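Local coordinates for endoglucanase, glycoside hydrolase family 5 protein (Cytophaga hutchinsonii, PDB 5IHS) that probably hydrolyses internal beta-1,4 linkages of cellulose, as expected of a family 5 endoglucanase, at residues Y249-A254 with T310-L315; L219-G224 with A266-F271; S292-A297 with G302-Y307. All coordinates share one frame; numbering follows the deposited sequence. Where two conformers were deposited one is given.

In the fold
The three contacts lie round the C-terminal ends of strands six to eight of a TIM barrel, contact 2 between the sixth strand and an outer helix. Contacts 1 and 2 have centres about 11 Å apart and touch. Tyr249 OH meets Tyr269 OH at 2.8 Å, and Gly224 N bonds to Cys252 O at 2.9 Å. Contact 3 is nested in the loop closed by contact 1, and Thr310 OG1 bonds to Ser292 O at 2.6 Å. Contacts 2 and 3 do not touch; nearest atoms are about 8 Å apart. Segment 219-224 ties contact 2 to the probable active site. His220 bonds to Glu160 and Tyr222 to Glu248, glutamates placed like the catalytic pair of family 5 enzymes.

Contact 1 (Y249-A254 with T310-L315); sequences YGTCDA and TPSGKL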
loop_
_atom_site.group_PDB
_atom_site.type_symbol
_atom_site.label_atom_id
_atom_site.label_comp_id
_atom_site.label_asym_id
_atom_site.label_seq_id
_atom_site.Cartn_x
_atom_site.Cartn_y
_atom_site.Cartn_z
ATOM N N TYR A 249 3.428 6.157 -2.638
ATOM C CA TYR A 249 3.865 7.319 -3.403
ATOM C C TYR A 249 4.512 8.293 -2.433
ATOM O O TYR A 249 4.207 8.309 -1.240
ATOM C CB TYR A 249 2.706 8.010 -4.178
ATOM C CG TYR A 249 1.794 8.792 -3.263
ATOM C CD1 TYR A 249 0.771 8.156 -2.573
ATOM C CD2 TYR A 249 1.958 10.162 -3.065
ATOM C CE1 TYR A 249 -0.046 8.849 -1.688
ATOM C CE2 TYR A 249 1.148 10.864 -2.181
ATOM C CZ TYR A 249 0.154 10.202 -1.487
ATOM O OH TYR A 249 -0.616 10.914 -0.604
ATOM N N GLY A 250 5.390 9.137 -2.960
ATOM C CA GLY A 250 5.968 10.220 -2.203
ATOM C C GLY A 250 5.500 11.586 -2.687
ATOM O O GLY A 250 4.704 11.719 -3.609
ATOM N N THR A 251 6.044 12.615 -2.041
ATOM C CA THR A 251 5.827 14.002 -2.448
ATOM C C THR A 251 7.091 14.633 -3.030
ATOM O O THR A 251 7.099 15.838 -3.314
ATOM C CB THR A 251 5.375 14.832 -1.251
ATOM O OG1 THR A 251 6.410 14.774 -0.261
ATOM C CG2 THR A 251 4.050 14.326 -0.680
ATOM N N CYS A 252 8.155 13.857 -3.209
ATOM C CA CYS A 252 9.485 14.390 -3.465
ATOM C C CYS A 252 10.132 13.554 -4.562
ATOM O O CYS A 252 9.471 12.795 -5.280
ATOM C CB CYS A 252 10.277 14.403 -2.153
ATOM S SG CYS A 252 10.399 12.813 -1.358
ATOM N N ASP A 253 11.444 13.666 -4.720
ATOM C CA ASP A 253 12.001 12.796 -5.744
ATOM C C ASP A 253 12.154 11.354 -5.225
ATOM O O ASP A 253 11.939 11.032 -4.046
ATOM C CB ASP A 253 13.232 13.382 -6.414
ATOM C CG ASP A 253 14.362 13.501 -5.494
ATOM O OD1 ASP A 253 14.478 12.612 -4.634
ATOM O OD2 ASP A 253 15.140 14.476 -5.636
ATOM N N ALA A 254 12.480 10.469 -6.160
ATOM C CA ALA A 254 12.399 9.035 -5.923
ATOM C C ALA A 254 13.397 8.540 -4.894
ATOM O O ALA A 254 13.232 7.426 -4.391
ATOM C CB ALA A 254 12.585 8.288 -7.243
ATOM N N THR A 310 6.126 17.232 9.132
ATOM C CA THR A 310 6.974 17.838 8.116
ATOM C C THR A 310 6.112 18.475 7.037
ATOM O O THR A 310 4.900 18.267 6.988
ATOM C CB THR A 310 7.826 16.756 7.472
ATOM O OG1 THR A 310 6.939 15.876 6.770
ATOM C CG2 THR A 310 8.657 15.988 8.505
ATOM N N PRO A 311 6.714 19.242 6.122
ATOM C CA PRO A 311 5.920 19.757 4.994
ATOM C C PRO A 311 5.232 18.652 4.212
ATOM O O PRO A 311 4.071 18.804 3.804
ATOM C CB PRO A 311 6.955 20.552 4.180
ATOM C CG PRO A 311 7.921 21.031 5.238
ATOM C CD PRO A 311 8.047 19.874 6.182
ATOM N N SER A 312 5.918 17.531 3.996
ATOM C CA SER A 312 5.302 16.412 3.294
ATOM C C SER A 312 4.124 15.853 4.087
ATOM O O SER A 312 3.036 15.624 3.534
ATOM C CB SER A 312 6.353 15.328 3.052
ATOM O OG SER A 312 5.811 14.246 2.321
ATOM N N GLY A 313 4.321 15.637 5.390
ATOM C CA GLY A 313 3.241 15.115 6.210
ATOM C C GLY A 313 2.024 16.022 6.219
ATOM O O GLY A 313 0.885 15.549 6.140
ATOM N N LYS A 314 2.243 17.333 6.325
ATOM C CA LYS A 314 1.123 18.270 6.321
ATOM C C LYS A 314 0.353 18.195 5.012
ATOM O O LYS A 314 -0.883 18.193 5.008
ATOM C CB LYS A 314 1.617 19.701 6.546
ATOM C CG LYS A 314 0.571 20.742 6.189
ATOM C CD LYS A 314 1.019 22.154 6.503
ATOM C CE LYS A 314 0.008 23.185 6.000
ATOM N NZ LYS A 314 -1.374 22.897 6.469
ATOM N N LEU A 315 1.065 18.155 3.885
ATOM C CA LEU A 315 0.406 18.098 2.585
ATOM C C LEU A 315 -0.483 16.865 2.490
ATOM O O LEU A 315 -1.653 16.939 2.092
ATOM C CB LEU A 315 1.474 18.079 1.488
ATOM C CG LEU A 315 0.971 18.112 0.047
ATOM C CD1 LEU A 315 2.102 18.589 -0.852
ATOM C CD2 LEU A 315 0.476 16.755 -0.434
HETATM O O HOH W 1 6.284 11.600 0.826
#
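Thr251 and Ser312 bring their CA atoms to 6.2 Å where the loop after strand 244-249 passes the first turn of helix 311-329. The main link is a hydroxyl pair, Thr251 OG1 to Ser312 OG at 2.7 Å; either oxygen could be the donor. Ser312 OG stands anti to its own backbone N (chi1 -177°), and this rotation carries the hydroxyl across to the threonine. Water 1 adds a second path between the same two residues. It accepts from Thr251 N at 3.1 Å and also bonds to Ser312 OG at 3.1 Å. Ser312 OG is therefore held by two partners. The methyl branch of Thr251 does a different job: its CG2 faces Leu315 CD2 at 4.3 Å, one turn further along the helix. Leu315 also packs on Thr265 and Tyr269 of helix 262-274. Thr310 is the N-cap of helix 311-329. Its OG1 accepts from Gly313 N at 3.0 Å, a nearly straight bond at 169°. The contact thus joins the loop following the seventh barrel strand to the start of the C-terminal helix, beside the eighth strand, where Thr251 rests on Asn281. Both hydroxyls are on buried residues. Their bond pairs two neutral groups and uses the hydrogen of only one of them. The water supplies an acceptor to the backbone N of buried Thr251.

Contact 2 (L219-G224 with A266-F271); sequences LHFYPG and ALWYEF
Phe221 and Trp268 lie face to face, with the phenyl ring and the indole five-membered ring tilted by only 6°. The pair sits between the sixth strand of the TIM barrel and helix 262-274, which covers the barrel from outside. It is an offset stack with these centroids 3.8 Å apart. Trp268 CD2 lies over the centre of the phenyl ring, 3.4 Å above its plane. Phe221 CD1, in turn, sits over the indole nearer its rim. The two side chains run antiparallel, each ring lying along the other's stem. The outer part of the phenyl ring therefore reaches back to the root of the tryptophan, with Phe221 CE1 3.3 Å from Trp268 CG. At the other end, Phe221 CB lies over the indole six-membered ring, 3.9 Å from its centroid and 20° off the normal. This is a CH-pi contact. With chi1 at 71°, Phe221 CG sits between the backbone N and the carbonyl carbon, a rotation that lays the phenyl ring along the indole.

Two smaller side chains meet other parts of the tryptophan. Leu219 points against the tryptophan and brings CD2 to 4.1 Å from Trp268 CZ3. The pyrrolidine of Pro223 approaches the five-membered ring. His220 and Tyr222 point away from the helix. His220 bonds to Glu160 and Tyr222 to Glu248, so the same short segment serves both the outer packing and the probable active site. Arg231 of helix 228-239 makes a cation-pi contact with Trp268, and the indole NE1 bonds to His226 O. Beside that polar end, Pro223 CB stands 3.9 Å from Trp268 CD1.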
loop_
_atom_site.group_PDB
_atom_site.type_symbol
_atom_site.label_atom_id
_atom_site.label_comp_id
_atom_site.label_asym_id
_atom_site.label_seq_id
_atom_site.Cartn_x
_atom_site.Cartn_y
_atom_site.Cartn_z
ATOM N N LEU A 219 1.366 0.530 -8.825
ATOM C CA LEU A 219 2.026 1.697 -9.388
ATOM C C LEU A 219 2.620 2.511 -8.242
ATOM O O LEU A 219 1.905 2.860 -7.297
ATOM C CB LEU A 219 1.024 2.565 -10.152
ATOM C CG LEU A 219 1.576 3.855 -10.755
ATOM C CD1 LEU A 219 2.567 3.543 -11.849
ATOM C CD2 LEU A 219 0.441 4.719 -11.274
ATOM N N HIS A 220 3.923 2.802 -8.310
ATOM C CA HIS A 220 4.590 3.678 -7.351
ATOM C C HIS A 220 5.151 4.891 -8.070
ATOM O O HIS A 220 5.813 4.749 -9.104
ATOM C CB HIS A 220 5.751 2.971 -6.662
ATOM C CG HIS A 220 5.313 1.956 -5.663
ATOM N ND1 HIS A 220 6.197 1.224 -4.904
ATOM C CD2 HIS A 220 4.074 1.564 -5.281
ATOM C CE1 HIS A 220 5.522 0.423 -4.097
ATOM N NE2 HIS A 220 4.235 0.620 -4.306
ATOM N N PHE A 221 4.930 6.083 -7.514
ATOM C CA PHE A 221 5.455 7.302 -8.113
ATOM C C PHE A 221 6.000 8.228 -7.037
ATOM O O PHE A 221 5.521 8.251 -5.897
ATOM C CB PHE A 221 4.400 8.027 -8.976
ATOM C CG PHE A 221 3.300 8.674 -8.187
ATOM C CD1 PHE A 221 3.442 9.961 -7.684
ATOM C CD2 PHE A 221 2.120 7.995 -7.921
ATOM C CE1 PHE A 221 2.440 10.552 -6.927
ATOM C CE2 PHE A 221 1.115 8.594 -7.173
ATOM C CZ PHE A 221 1.282 9.861 -6.673
ATOM N N TYR A 222 6.981 9.025 -7.459
ATOM C CA TYR A 222 7.627 10.037 -6.628
ATOM C C TYR A 222 7.663 11.281 -7.505
ATOM O O TYR A 222 8.437 11.308 -8.482
ATOM C CB TYR A 222 9.016 9.597 -6.148
ATOM C CG TYR A 222 8.905 8.675 -4.921
ATOM C CD1 TYR A 222 8.554 7.340 -5.036
ATOM C CD2 TYR A 222 9.102 9.184 -3.628
ATOM C CE1 TYR A 222 8.382 6.536 -3.906
ATOM C CE2 TYR A 222 8.942 8.387 -2.506
ATOM C CZ TYR A 222 8.588 7.067 -2.648
ATOM O OH TYR A 222 8.448 6.313 -1.506
ATOM N N PRO A 223 6.826 12.290 -7.232
ATOM C CA PRO A 223 6.551 13.356 -8.222
ATOM C C PRO A 223 7.700 14.310 -8.487
ATOM O O PRO A 223 7.634 15.066 -9.467
ATOM C CB PRO A 223 5.361 14.100 -7.601
ATOM C CG PRO A 223 5.516 13.851 -6.136
ATOM C CD PRO A 223 6.025 12.451 -6.013
ATOM N N GLY A 224 8.741 14.321 -7.659
ATOM C CA GLY A 224 9.943 15.050 -8.029
ATOM C C GLY A 224 10.671 14.432 -9.202
ATOM O O GLY A 224 11.466 15.108 -9.862
ATOM N N ALA A 266 -0.183 17.362 -6.588
ATOM C CA ALA A 266 -1.588 17.663 -6.849
ATOM C C ALA A 266 -2.028 17.194 -8.235
ATOM O O ALA A 266 -3.172 16.770 -8.405
ATOM C CB ALA A 266 -1.846 19.161 -6.681
ATOM N N LEU A 267 -1.146 17.275 -9.242
ATOM C CA LEU A 267 -1.492 16.732 -10.556
ATOM C C LEU A 267 -1.698 15.227 -10.483
ATOM O O LEU A 267 -2.588 14.683 -11.151
ATOM C CB LEU A 267 -0.423 17.064 -11.598
ATOM C CG LEU A 267 -0.268 18.542 -11.956
ATOM C CD1 LEU A 267 0.773 18.682 -13.041
ATOM C CD2 LEU A 267 -1.585 19.175 -12.390
ATOM N N TRP A 268 -0.894 14.540 -9.671
ATOM C CA TRP A 268 -1.117 13.121 -9.460
ATOM C C TRP A 268 -2.437 12.863 -8.742
ATOM O O TRP A 268 -3.181 11.960 -9.133
ATOM C CB TRP A 268 0.050 12.507 -8.697
ATOM C CG TRP A 268 1.196 12.121 -9.570
ATOM C CD1 TRP A 268 2.355 12.807 -9.781
ATOM C CD2 TRP A 268 1.292 10.920 -10.339
ATOM N NE1 TRP A 268 3.172 12.098 -10.638
ATOM C CE2 TRP A 268 2.542 10.934 -10.993
ATOM C CE3 TRP A 268 0.446 9.828 -10.523
ATOM C CZ2 TRP A 268 2.962 9.888 -11.818
ATOM C CZ3 TRP A 268 0.860 8.793 -11.339
ATOM C CH2 TRP A 268 2.105 8.831 -11.976
ATOM N N TYR A 269 -2.736 13.614 -7.671
ATOM C CA TYR A 269 -4.017 13.417 -6.994
ATOM C C TYR A 269 -5.182 13.587 -7.964
ATOM O O TYR A 269 -6.165 12.839 -7.902
ATOM C CB TYR A 269 -4.179 14.384 -5.827
ATOM C CG TYR A 269 -3.337 14.143 -4.593
ATOM C CD1 TYR A 269 -2.973 12.865 -4.168
ATOM C CD2 TYR A 269 -2.955 15.220 -3.814
ATOM C CE1 TYR A 269 -2.228 12.683 -3.014
ATOM C CE2 TYR A 269 -2.227 15.049 -2.657
ATOM C CZ TYR A 269 -1.867 13.784 -2.250
ATOM O OH TYR A 269 -1.139 13.652 -1.082
ATOM N N GLU A 270 -5.097 14.580 -8.856
ATOM C CA GLU A 270 -6.162 14.802 -9.832
ATOM C C GLU A 270 -6.363 13.565 -10.703
ATOM O O GLU A 270 -7.492 13.112 -10.923
ATOM C CB GLU A 270 -5.804 16.021 -10.679
ATOM C CG GLU A 270 -6.767 16.386 -11.771
ATOM C CD GLU A 270 -6.368 17.714 -12.398
ATOM O OE1 GLU A 270 -5.294 17.770 -13.039
ATOM O OE2 GLU A 270 -7.094 18.717 -12.215
ATOM N N PHE A 271 -5.264 13.003 -11.202
ATOM C CA PHE A 271 -5.326 11.802 -12.034
ATOM C C PHE A 271 -5.875 10.607 -11.260
ATOM O O PHE A 271 -6.750 9.881 -11.747
ATOM C CB PHE A 271 -3.919 11.509 -12.556
ATOM C CG PHE A 271 -3.797 10.218 -13.314
ATOM C CD1 PHE A 271 -4.188 10.135 -14.638
ATOM C CD2 PHE A 271 -3.260 9.089 -12.705
ATOM C CE1 PHE A 271 -4.071 8.942 -15.338
ATOM C CE2 PHE A 271 -3.141 7.900 -13.403
ATOM C CZ PHE A 271 -3.543 7.833 -14.718
#

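Contact 3 (S292-A297 with G302-Y307); sequences SAIVPA and GGWADY
Ile294 turns CG1 between its backbone N and carbonyl carbon (chi1 62°), while Trp304 swings its indole beside its own N, anti to the carbonyl carbon (chi1 -50°). The two side chains meet within the long loop that follows the eighth strand of the TIM barrel and leads to helix 311-329. This puts Ile294 CG2 over the face of the indole six-membered ring, 4.0 Å from the centroid and 19° off the normal, in a CH-pi contact. The other branch brings Ile294 CD1 to 3.8 Å from Trp304 CZ2, so two methyl groups of one isoleucine touch the indole.

The opposite face of the indole is met by backbone of its own segment. Gly302 CA lies 3.5 Å above that plane, offset toward the rim. The indole is therefore packed between an isoleucine and a glycine. Trp74 adds an edge-to-face ring contact, and Ile284 of the last strand also touches Trp304. The polar end of the indole bonds through NE1 to Ser299 O, in the residues that link the two segments. This bond and the packing on both faces hold the ring in its rotation.

A leucine in place of Trp304 would probably leave Ser299 O without its NE1 donor and open a gap between Ile294 and Gly302.

A second, lighter touch closes the loop nearer helix 311-329. The side chain of Tyr307 starts out away from the other segment, and its main chain makes the contact: Val295 CG1 lies 3.9 Å from Tyr307 O.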
loop_
_atom_site.group_PDB
_atom_site.type_symbol
_atom_site.label_atom_id
_atom_site.label_comp_id
_atom_site.label_asym_id
_atom_site.label_seq_id
_atom_site.Cartn_x
_atom_site.Cartn_y
_atom_site.Cartn_z
ATOM N N SER A 292 9.673 11.671 4.894
ATOM C CA SER A 292 9.107 11.377 6.201
ATOM C C SER A 292 7.981 12.345 6.505
ATOM O O SER A 292 8.110 13.550 6.300
ATOM C CB SER A 292 10.166 11.508 7.274
ATOM O OG SER A 292 11.138 10.500 7.106
ATOM N N ALA A 293 6.886 11.813 7.043
ATOM C CA ALA A 293 5.709 12.618 7.366
ATOM C C ALA A 293 5.821 13.345 8.702
ATOM O O ALA A 293 5.089 14.317 8.939
ATOM C CB ALA A 293 4.475 11.719 7.408
ATOM N N ILE A 294 6.685 12.864 9.594
ATOM C CA ILE A 294 6.776 13.375 10.954
ATOM C C ILE A 294 8.242 13.667 11.273
ATOM O O ILE A 294 9.153 13.104 10.666
ATOM C CB ILE A 294 6.118 12.405 11.973
ATOM C CG1 ILE A 294 6.835 11.049 11.973
ATOM C CG2 ILE A 294 4.625 12.270 11.673
ATOM C CD1 ILE A 294 6.179 9.965 12.851
ATOM N N VAL A 295 8.461 14.583 12.216
ATOM C CA VAL A 295 9.805 15.065 12.547
ATOM C C VAL A 295 10.581 14.045 13.373
ATOM O O VAL A 295 9.985 13.164 14.007
ATOM C CB VAL A 295 9.751 16.407 13.294
ATOM C CG1 VAL A 295 9.052 17.458 12.463
ATOM C CG2 VAL A 295 9.080 16.255 14.658
ATOM N N PRO A 296 11.908 14.157 13.434
ATOM C CA PRO A 296 12.693 13.255 14.288
ATOM C C PRO A 296 12.165 13.228 15.714
ATOM O O PRO A 296 11.867 14.263 16.310
ATOM C CB PRO A 296 14.108 13.834 14.191
ATOM C CG PRO A 296 14.137 14.402 12.800
ATOM C CD PRO A 296 12.780 15.019 12.615
ATOM N N ALA A 297 12.032 12.011 16.246
ATOM C CA ALA A 297 11.577 11.726 17.605
ATOM C C ALA A 297 10.075 11.918 17.794
ATOM O O ALA A 297 9.591 11.847 18.926
ATOM C CB ALA A 297 12.358 12.489 18.682
ATOM N N GLY A 302 1.649 8.291 18.378
ATOM C CA GLY A 302 0.777 9.195 17.654
ATOM C C GLY A 302 0.597 10.501 18.411
ATOM O O GLY A 302 1.439 10.900 19.210
ATOM N N GLY A 303 -0.520 11.172 18.152
ATOM C CA GLY A 303 -0.794 12.443 18.796
ATOM C C GLY A 303 -0.029 13.620 18.237
ATOM O O GLY A 303 0.068 14.657 18.902
ATOM N N TRP A 304 0.485 13.510 17.017
ATOM C CA TRP A 304 1.410 14.493 16.464
ATOM C C TRP A 304 0.706 15.817 16.196
ATOM O O TRP A 304 -0.283 15.876 15.452
ATOM C CB TRP A 304 2.007 13.940 15.177
ATOM C CG TRP A 304 2.554 12.556 15.338
ATOM C CD1 TRP A 304 3.453 12.130 16.263
ATOM C CD2 TRP A 304 2.222 11.420 14.543
ATOM N NE1 TRP A 304 3.699 10.787 16.102
ATOM C CE2 TRP A 304 2.962 10.331 15.039
ATOM C CE3 TRP A 304 1.374 11.222 13.455
ATOM C CZ2 TRP A 304 2.858 9.057 14.488
ATOM C CZ3 TRP A 304 1.276 9.964 12.914
ATOM C CH2 TRP A 304 2.026 8.903 13.418
ATOM N N ALA A 305 1.224 16.877 16.802
ATOM C CA ALA A 305 0.693 18.212 16.622
ATOM C C ALA A 305 1.308 18.823 15.371
ATOM O O ALA A 305 2.178 18.237 14.724
ATOM C CB ALA A 305 0.972 19.056 17.865
ATOM N N ASP A 306 0.853 20.018 15.015
ATOM C CA ASP A 306 1.328 20.628 13.779
ATOM C C ASP A 306 2.846 20.733 13.748
ATOM O O ASP A 306 3.463 20.486 12.705
ATOM C CB ASP A 306 0.672 21.985 13.590
ATOM C CG ASP A 306 -0.788 21.864 13.200
ATOM O OD1 ASP A 306 -1.226 20.745 12.823
ATOM O OD2 ASP A 306 -1.492 22.888 13.241
ATOM N N TYR A 307 3.467 21.074 14.882
ATOM C CA TYR A 307 4.916 21.223 14.925
ATOM C C TYR A 307 5.653 19.893 14.807
ATOM O O TYR A 307 6.882 19.887 14.634
ATOM C CB TYR A 307 5.329 21.921 16.225
ATOM C CG TYR A 307 5.041 23.412 16.306
ATOM C CD1 TYR A 307 4.553 24.131 15.218
ATOM C CD2 TYR A 307 5.263 24.102 17.488
ATOM C CE1 TYR A 307 4.301 25.496 15.308
ATOM C CE2 TYR A 307 5.025 25.465 17.580
ATOM C CZ TYR A 307 4.544 26.160 16.484
ATOM O OH TYR A 307 4.296 27.517 16.557
#